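Local coordinates for 2,5-dihydroxypyridine 5,6-dioxygenase (Pseudomonas putida KT2440, PDB 7CUP), which catalyses the iron-dependent dioxygenolytic ring cleavage of 2,5-dihydroxypyridine between carbons 5 and 6, giving N-formylmaleamate in aerobic nicotinate degradation, at residues L229-G241 and M252-S264. Sequence-based numbering, arbitrary orientation.
Sequences LEIEKGFITGIHG and MKYFNDPEVYGIS
Gly262 lies against one face of the Phe235 ring: its CA is 3.9 Å from the ring centroid and displaced toward the CD2-CE2 rim, a CH-pi contact. At the edge of the same ring, in plane, is Lys233 O, and Pro258 O also comes up near the plane, close to CE2. The Tyr261 ring carries CG2 of its own neighbour Val260 over the centre of one face, while Ile239 CD1 and Ile236 O approach it obliquely. With CG of Phe235 anti to the carbonyl carbon (chi1 -77°), the ring swings over the Gly262 backbone. An alanine in place of Phe235 would take away the ring over Gly262, and the CA of the glycine would probably be left without its CH-pi partner.

Beneath the ring the backbones form a single beta bridge between Phe235 and Gly262, closed by two nearly straight bonds: Ile263 N to Gly234 O, 2.9 Å at 175°, and Ile236 N to Tyr261 O, 2.9 Å. Gly234 O also accepts from a water, which donates its other proton to Ile263 O and so clips the same corner a second time. Further in, Ile236 CG1 meets Ile263 CD1 at 3.9 Å, the two side chains crossing at about a right angle, and Ile231 CG2 reaches Ile263 CG1. Ile239 CD1 touches Met252 SD at 3.9 Å.

The bridge thus ties strand 235-240, the outer strand of the hairpin it forms with 227-232 through a type I' turn, to the junction where the 3-10 segment 258-261, after helix 243-253, passes into strand 263-269. Strand 207-210 flanks the hairpin, Ile236 also packs on Thr303 of strand 299-303, and strand 263-269 leads straight from the bridge to the iron ligand His265.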
ATOM      1  N   LEU A 229      20.379 -30.208 -32.886  1.00 27.48           N
ATOM      2  CA  LEU A 229      21.224 -30.683 -31.759  1.00 27.92           C
ATOM      3  C   LEU A 229      21.682 -32.117 -32.054  1.00 31.31           C
ATOM      4  O   LEU A 229      20.824 -33.010 -32.246  1.00 32.13           O
ATOM      5  CB  LEU A 229      20.431 -30.631 -30.451  1.00 26.28           C
ATOM      6  CG  LEU A 229      19.719 -29.311 -30.181  1.00 24.41           C
ATOM      7  CD1 LEU A 229      18.785 -29.448 -28.998  1.00 26.83           C
ATOM      8  CD2 LEU A 229      20.734 -28.224 -29.935  1.00 24.16           C
ATOM      9  N   GLU A 230      22.994 -32.302 -32.115  1.00 37.09           N
ATOM     10  CA  GLU A 230      23.638 -33.637 -32.236  1.00 40.48           C
ATOM     11  C   GLU A 230      24.008 -34.060 -30.815  1.00 36.41           C
ATOM     12  O   GLU A 230      24.683 -33.263 -30.103  1.00 39.43           O
ATOM     13  CB  GLU A 230      24.821 -33.583 -33.209  1.00 42.81           C
ATOM     14  CG  GLU A 230      24.385 -33.404 -34.656  1.00 49.87           C
ATOM     15  CD  GLU A 230      25.347 -32.621 -35.543  1.00 61.62           C
ATOM     16  OE1 GLU A 230      26.514 -32.399 -35.131  1.00 60.22           O
ATOM     17  OE2 GLU A 230      24.926 -32.221 -36.659  1.00 78.65           O
ATOM     18  N   ILE A 231      23.527 -35.236 -30.422  1.00 36.94           N
ATOM     19  CA  ILE A 231      23.679 -35.818 -29.057  1.00 37.51           C
ATOM     20  C   ILE A 231      24.495 -37.111 -29.173  1.00 37.87           C
ATOM     21  O   ILE A 231      24.134 -37.966 -30.001  1.00 35.38           O
ATOM     22  CB  ILE A 231      22.288 -36.059 -28.442  1.00 36.04           C
ATOM     23  CG1 ILE A 231      21.550 -34.728 -28.239  1.00 36.40           C
ATOM     24  CG2 ILE A 231      22.376 -36.851 -27.149  1.00 35.86           C
ATOM     25  CD1 ILE A 231      20.075 -34.833 -28.533  1.00 37.35           C
ATOM     26  N   GLU A 232      25.543 -37.244 -28.364  1.00 39.98           N
ATOM     27  CA  GLU A 232      26.374 -38.473 -28.285  1.00 44.10           C
ATOM     28  C   GLU A 232      26.588 -38.798 -26.807  1.00 41.16           C
ATOM     29  O   GLU A 232      27.021 -37.893 -26.034  1.00 37.05           O
ATOM     30  CB  GLU A 232      27.691 -38.290 -29.048  1.00 48.17           C
ATOM     31  CG  GLU A 232      27.519 -38.126 -30.551  1.00 51.72           C
ATOM     32  CD  GLU A 232      28.708 -37.456 -31.223  1.00 59.59           C
ATOM     33  OE1 GLU A 232      29.850 -37.753 -30.823  1.00 64.77           O
ATOM     34  OE2 GLU A 232      28.490 -36.610 -32.113  1.00 67.15           O
ATOM     35  N   LYS A 233      26.258 -40.031 -26.431  1.00 40.03           N
ATOM     36  CA  LYS A 233      26.488 -40.561 -25.071  1.00 43.75           C
ATOM     37  C   LYS A 233      25.881 -39.546 -24.097  1.00 42.90           C
ATOM     38  O   LYS A 233      26.611 -39.046 -23.229  1.00 39.06           O
ATOM     39  CB  LYS A 233      27.984 -40.768 -24.830  1.00 48.09           C
ATOM     40  CG  LYS A 233      28.679 -41.762 -25.757  1.00 55.95           C
ATOM     41  CD  LYS A 233      30.205 -41.763 -25.608  1.00 61.69           C
ATOM     42  CE  LYS A 233      30.871 -40.549 -26.234  1.00 67.04           C
ATOM     43  NZ  LYS A 233      32.074 -40.116 -25.484  1.00 67.84           N
ATOM     44  N   GLY A 234      24.617 -39.187 -24.323  1.00 40.26           N
ATOM     45  CA  GLY A 234      23.808 -38.383 -23.383  1.00 37.67           C
ATOM     46  C   GLY A 234      24.156 -36.904 -23.355  1.00 36.79           C
ATOM     47  O   GLY A 234      23.580 -36.210 -22.495  1.00 38.23           O
ATOM     48  N   PHE A 235      25.037 -36.418 -24.232  1.00 33.64           N
ATOM     49  CA  PHE A 235      25.441 -34.995 -24.280  1.00 35.54           C
ATOM     50  C   PHE A 235      25.211 -34.390 -25.677  1.00 39.41           C
ATOM     51  O   PHE A 235      25.420 -35.042 -26.713  1.00 38.91           O
ATOM     52  CB  PHE A 235      26.893 -34.838 -23.835  1.00 38.03           C
ATOM     53  CG  PHE A 235      27.082 -34.928 -22.346  1.00 36.90           C
ATOM     54  CD1 PHE A 235      27.051 -36.157 -21.708  1.00 36.96           C
ATOM     55  CD2 PHE A 235      27.230 -33.788 -21.581  1.00 34.90           C
ATOM     56  CE1 PHE A 235      27.185 -36.251 -20.333  1.00 36.48           C
ATOM     57  CE2 PHE A 235      27.406 -33.887 -20.210  1.00 37.44           C
ATOM     58  CZ  PHE A 235      27.375 -35.116 -19.589  1.00 34.39           C
ATOM     59  N   ILE A 236      24.787 -33.129 -25.695  1.00 35.64           N
ATOM     60  CA  ILE A 236      24.775 -32.271 -26.910  1.00 36.22           C
ATOM     61  C   ILE A 236      26.231 -31.988 -27.287  1.00 33.69           C
ATOM     62  O   ILE A 236      26.965 -31.390 -26.482  1.00 31.39           O
ATOM     63  CB  ILE A 236      23.961 -30.976 -26.673  1.00 36.19           C
ATOM     64  CG1 ILE A 236      22.484 -31.270 -26.402  1.00 32.90           C
ATOM     65  CG2 ILE A 236      24.134 -30.038 -27.856  1.00 38.19           C
ATOM     66  CD1 ILE A 236      21.737 -30.125 -25.723  1.00 34.56           C
ATOM     67  N   THR A 237      26.648 -32.407 -28.477  1.00 37.60           N
ATOM     68  CA  THR A 237      28.030 -32.183 -28.980  1.00 37.86           C
ATOM     69  C   THR A 237      28.008 -31.199 -30.144  1.00 37.39           C
ATOM     70  O   THR A 237      29.081 -30.644 -30.465  1.00 45.38           O
ATOM     71  CB  THR A 237      28.683 -33.511 -29.362  1.00 38.07           C
ATOM     72  OG1 THR A 237      27.805 -34.076 -30.340  1.00 37.45           O
ATOM     73  CG2 THR A 237      28.869 -34.406 -28.154  1.00 38.61           C
ATOM     74  N   GLY A 238      26.840 -30.938 -30.720  1.00 35.07           N
ATOM     75  CA  GLY A 238      26.715 -29.965 -31.811  1.00 34.31           C
ATOM     76  C   GLY A 238      25.435 -29.172 -31.677  1.00 30.92           C
ATOM     77  O   GLY A 238      24.415 -29.800 -31.440  1.00 29.59           O
ATOM     78  N   ILE A 239      25.505 -27.865 -31.922  1.00 28.61           N
ATOM     79  CA  ILE A 239      24.326 -26.962 -32.050  1.00 31.94           C
ATOM     80  C   ILE A 239      24.469 -26.138 -33.341  1.00 31.13           C
ATOM     81  O   ILE A 239      25.389 -25.273 -33.415  1.00 34.34           O
ATOM     82  CB  ILE A 239      24.199 -26.080 -30.797  1.00 29.79           C
ATOM     83  CG1 ILE A 239      24.158 -26.928 -29.522  1.00 31.01           C
ATOM     84  CG2 ILE A 239      22.994 -25.158 -30.934  1.00 30.80           C
ATOM     85  CD1 ILE A 239      24.140 -26.121 -28.225  1.00 31.04           C
ATOM     86  N   HIS A 240      23.576 -26.369 -34.307  1.00 32.74           N
ATOM     87  CA  HIS A 240      23.663 -25.815 -35.681  1.00 32.19           C
ATOM     88  C   HIS A 240      22.363 -25.139 -36.122  1.00 30.86           C
ATOM     89  O   HIS A 240      21.288 -25.739 -35.985  1.00 34.22           O
ATOM     90  CB  HIS A 240      24.026 -26.936 -36.660  1.00 35.45           C
ATOM     91  CG  HIS A 240      25.224 -27.669 -36.194  1.00 36.22           C
ATOM     92  ND1 HIS A 240      25.179 -29.010 -35.823  1.00 37.19           N
ATOM     93  CD2 HIS A 240      26.468 -27.219 -35.950  1.00 37.16           C
ATOM     94  CE1 HIS A 240      26.374 -29.364 -35.410  1.00 36.84           C
ATOM     95  NE2 HIS A 240      27.188 -28.279 -35.480  1.00 39.89           N
ATOM     96  N   GLY A 241      22.515 -23.973 -36.739  1.00 29.98           N
ATOM     97  CA  GLY A 241      21.461 -23.215 -37.429  1.00 34.28           C
ATOM     98  C   GLY A 241      22.008 -21.857 -37.815  1.00 35.30           C
ATOM     99  O   GLY A 241      23.223 -21.763 -38.026  1.00 39.81           O
ATOM    100  N   MET A 252      24.556 -20.951 -23.437  1.00 28.09           N
ATOM    101  CA  MET A 252      25.106 -22.171 -22.804  1.00 27.38           C
ATOM    102  C   MET A 252      26.593 -21.989 -22.464  1.00 32.28           C
ATOM    103  O   MET A 252      26.983 -22.441 -21.372  1.00 30.51           O
ATOM    104  CB  MET A 252      24.870 -23.378 -23.704  1.00 28.47           C
ATOM    105  CG  MET A 252      23.403 -23.644 -23.884  1.00 28.22           C
ATOM    106  SD  MET A 252      22.958 -25.187 -24.647  1.00 31.55           S
ATOM    107  CE  MET A 252      23.168 -26.300 -23.257  1.00 32.35           C
ATOM    108  N   LYS A 253      27.403 -21.318 -23.286  1.00 30.86           N
ATOM    109  CA  LYS A 253      28.857 -21.220 -22.987  1.00 33.33           C
ATOM    110  C   LYS A 253      29.074 -20.211 -21.848  1.00 31.99           C
ATOM    111  O   LYS A 253      30.106 -20.295 -21.179  1.00 27.92           O
ATOM    112  CB  LYS A 253      29.695 -20.925 -24.241  1.00 38.14           C
ATOM    113  CG  LYS A 253      29.541 -19.551 -24.872  1.00 50.48           C
ATOM    114  CD  LYS A 253      30.186 -18.377 -24.105  1.00 57.71           C
ATOM    115  CE  LYS A 253      29.615 -17.016 -24.487  1.00 53.79           C
ATOM    116  NZ  LYS A 253      29.114 -16.240 -23.324  1.00 50.15           N
ATOM    117  N   TYR A 254      28.109 -19.320 -21.599  1.00 27.50           N
ATOM    118  CA  TYR A 254      28.166 -18.296 -20.533  1.00 25.54           C
ATOM    119  C   TYR A 254      28.546 -18.945 -19.207  1.00 26.08           C
ATOM    120  O   TYR A 254      29.290 -18.357 -18.397  1.00 27.71           O
ATOM    121  CB  TYR A 254      26.811 -17.604 -20.394  1.00 24.86           C
ATOM    122  CG  TYR A 254      26.638 -16.733 -19.177  1.00 23.89           C
ATOM    123  CD1 TYR A 254      27.358 -15.578 -19.019  1.00 25.83           C
ATOM    124  CD2 TYR A 254      25.743 -17.081 -18.178  1.00 25.69           C
ATOM    125  CE1 TYR A 254      27.181 -14.760 -17.912  1.00 26.72           C
ATOM    126  CE2 TYR A 254      25.533 -16.272 -17.078  1.00 26.75           C
ATOM    127  CZ  TYR A 254      26.263 -15.110 -16.938  1.00 26.67           C
ATOM    128  OH  TYR A 254      26.057 -14.309 -15.856  1.00 25.92           O
ATOM    129  N   PHE A 255      28.050 -20.141 -18.980  1.00 29.14           N
ATOM    130  CA  PHE A 255      28.160 -20.824 -17.669  1.00 34.05           C
ATOM    131  C   PHE A 255      29.531 -21.485 -17.549  1.00 36.80           C
ATOM    132  O   PHE A 255      29.848 -21.925 -16.470  1.00 38.92           O
ATOM    133  CB  PHE A 255      27.036 -21.849 -17.523  1.00 34.38           C
ATOM    134  CG  PHE A 255      25.679 -21.199 -17.456  1.00 35.38           C
ATOM    135  CD1 PHE A 255      25.151 -20.795 -16.239  1.00 32.68           C
ATOM    136  CD2 PHE A 255      24.953 -20.952 -18.612  1.00 32.54           C
ATOM    137  CE1 PHE A 255      23.900 -20.197 -16.182  1.00 35.98           C
ATOM    138  CE2 PHE A 255      23.704 -20.341 -18.549  1.00 32.71           C
ATOM    139  CZ  PHE A 255      23.187 -19.948 -17.336  1.00 34.57           C
ATOM    140  N   ASN A 256      30.296 -21.546 -18.634  1.00 38.41           N
ATOM    141  CA  ASN A 256      31.665 -22.113 -18.660  1.00 42.83           C
ATOM    142  C   ASN A 256      31.681 -23.423 -17.868  1.00 39.65           C
ATOM    143  O   ASN A 256      32.389 -23.500 -16.852  1.00 40.29           O
ATOM    144  CB  ASN A 256      32.727 -21.136 -18.145  1.00 46.42           C
ATOM    145  CG  ASN A 256      34.120 -21.687 -18.393  1.00 48.87           C
ATOM    146  OD1 ASN A 256      35.000 -21.588 -17.541  1.00 61.69           O
ATOM    147  ND2 ASN A 256      34.319 -22.302 -19.548  1.00 49.89           N
ATOM    148  N   ASP A 257      30.912 -24.405 -18.329  1.00 36.87           N
ATOM    149  CA  ASP A 257      30.723 -25.702 -17.643  1.00 36.69           C
ATOM    150  C   ASP A 257      30.224 -26.708 -18.663  1.00 37.39           C
ATOM    151  O   ASP A 257      29.163 -26.517 -19.248  1.00 39.37           O
ATOM    152  CB  ASP A 257      29.732 -25.600 -16.488  1.00 37.19           C
ATOM    153  CG  ASP A 257      29.624 -26.860 -15.636  1.00 40.75           C
ATOM    154  OD1 ASP A 257      30.248 -27.891 -16.001  1.00 34.37           O
ATOM    155  OD2 ASP A 257      28.883 -26.807 -14.618  1.00 43.45           O
ATOM    156  N   PRO A 258      30.977 -27.799 -18.917  1.00 38.31           N
ATOM    157  CA  PRO A 258      30.513 -28.833 -19.846  1.00 36.76           C
ATOM    158  C   PRO A 258      29.253 -29.589 -19.398  1.00 32.42           C
ATOM    159  O   PRO A 258      28.622 -30.204 -20.220  1.00 33.29           O
ATOM    160  CB  PRO A 258      31.727 -29.770 -20.005  1.00 38.47           C
ATOM    161  CG  PRO A 258      32.652 -29.450 -18.854  1.00 40.72           C
ATOM    162  CD  PRO A 258      32.344 -28.030 -18.424  1.00 39.61           C
ATOM    163  N   GLU A 259      28.889 -29.548 -18.119  1.00 35.48           N
ATOM    164  CA  GLU A 259      27.672 -30.266 -17.637  1.00 35.00           C
ATOM    165  C   GLU A 259      26.408 -29.711 -18.305  1.00 32.23           C
ATOM    166  O   GLU A 259      25.456 -30.486 -18.465  1.00 31.10           O
ATOM    167  CB  GLU A 259      27.555 -30.144 -16.127  1.00 40.41           C
ATOM    168  CG  GLU A 259      28.598 -30.945 -15.381  1.00 43.43           C
ATOM    169  CD  GLU A 259      28.303 -31.042 -13.893  1.00 47.26           C
ATOM    170  OE1 GLU A 259      28.914 -31.911 -13.229  1.00 48.34           O
ATOM    171  OE2 GLU A 259      27.437 -30.265 -13.401  1.00 41.92           O
ATOM    172  N   VAL A 260      26.412 -28.440 -18.737  1.00 31.15           N
ATOM    173  CA  VAL A 260      25.196 -27.741 -19.284  1.00 29.96           C
ATOM    174  C   VAL A 260      24.638 -28.556 -20.467  1.00 32.68           C
ATOM    175  O   VAL A 260      23.400 -28.564 -20.647  1.00 30.34           O
ATOM    176  CB  VAL A 260      25.464 -26.266 -19.663  1.00 30.98           C
ATOM    177  CG1 VAL A 260      26.129 -25.507 -18.533  1.00 32.53           C
ATOM    178  CG2 VAL A 260      26.295 -26.080 -20.917  1.00 31.35           C
ATOM    179  N   TYR A 261      25.497 -29.274 -21.214  1.00 31.28           N
ATOM    180  CA  TYR A 261      25.128 -29.959 -22.485  1.00 31.69           C
ATOM    181  C   TYR A 261      24.502 -31.331 -22.217  1.00 31.36           C
ATOM    182  O   TYR A 261      24.085 -32.008 -23.169  1.00 30.84           O
ATOM    183  CB  TYR A 261      26.336 -30.032 -23.429  1.00 32.03           C
ATOM    184  CG  TYR A 261      26.902 -28.679 -23.746  1.00 29.09           C
ATOM    185  CD1 TYR A 261      26.187 -27.789 -24.534  1.00 30.03           C
ATOM    186  CD2 TYR A 261      28.103 -28.254 -23.198  1.00 32.61           C
ATOM    187  CE1 TYR A 261      26.673 -26.523 -24.800  1.00 31.22           C
ATOM    188  CE2 TYR A 261      28.597 -26.979 -23.432  1.00 30.64           C
ATOM    189  CZ  TYR A 261      27.876 -26.111 -24.237  1.00 32.21           C
ATOM    190  OH  TYR A 261      28.334 -24.845 -24.468  1.00 26.70           O
ATOM    191  N   GLY A 262      24.387 -31.742 -20.963  1.00 32.50           N
ATOM    192  CA  GLY A 262      23.820 -33.065 -20.654  1.00 32.95           C
ATOM    193  C   GLY A 262      22.308 -33.100 -20.837  1.00 34.04           C
ATOM    194  O   GLY A 262      21.629 -32.189 -20.345  1.00 31.24           O
ATOM    195  N   ILE A 263      21.779 -34.155 -21.447  1.00 30.29           N
ATOM    196  CA  ILE A 263      20.319 -34.363 -21.538  1.00 29.49           C
ATOM    197  C   ILE A 263      19.815 -34.851 -20.185  1.00 34.24           C
ATOM    198  O   ILE A 263      20.384 -35.821 -19.613  1.00 30.94           O
ATOM    199  CB  ILE A 263      19.936 -35.311 -22.667  1.00 28.70           C
ATOM    200  CG1 ILE A 263      20.473 -34.821 -24.013  1.00 34.31           C
ATOM    201  CG2 ILE A 263      18.433 -35.492 -22.702  1.00 28.98           C
ATOM    202  CD1 ILE A 263      19.958 -33.444 -24.458  1.00 34.55           C
ATOM    203  N   SER A 264      18.795 -34.159 -19.677  1.00 34.92           N
ATOM    204  CA  SER A 264      18.123 -34.459 -18.392  1.00 33.88           C
ATOM    205  C   SER A 264      16.805 -35.168 -18.699  1.00 32.84           C
ATOM    206  O   SER A 264      16.839 -36.262 -19.257  1.00 32.21           O
ATOM    207  CB  SER A 264      17.960 -33.203 -17.567  1.00 37.97           C
ATOM    208  OG  SER A 264      19.146 -32.977 -16.813  1.00 48.77           O
TER
HETATM  209  O   HOH W   1      22.177 -37.575 -20.680  1.00 34.45           O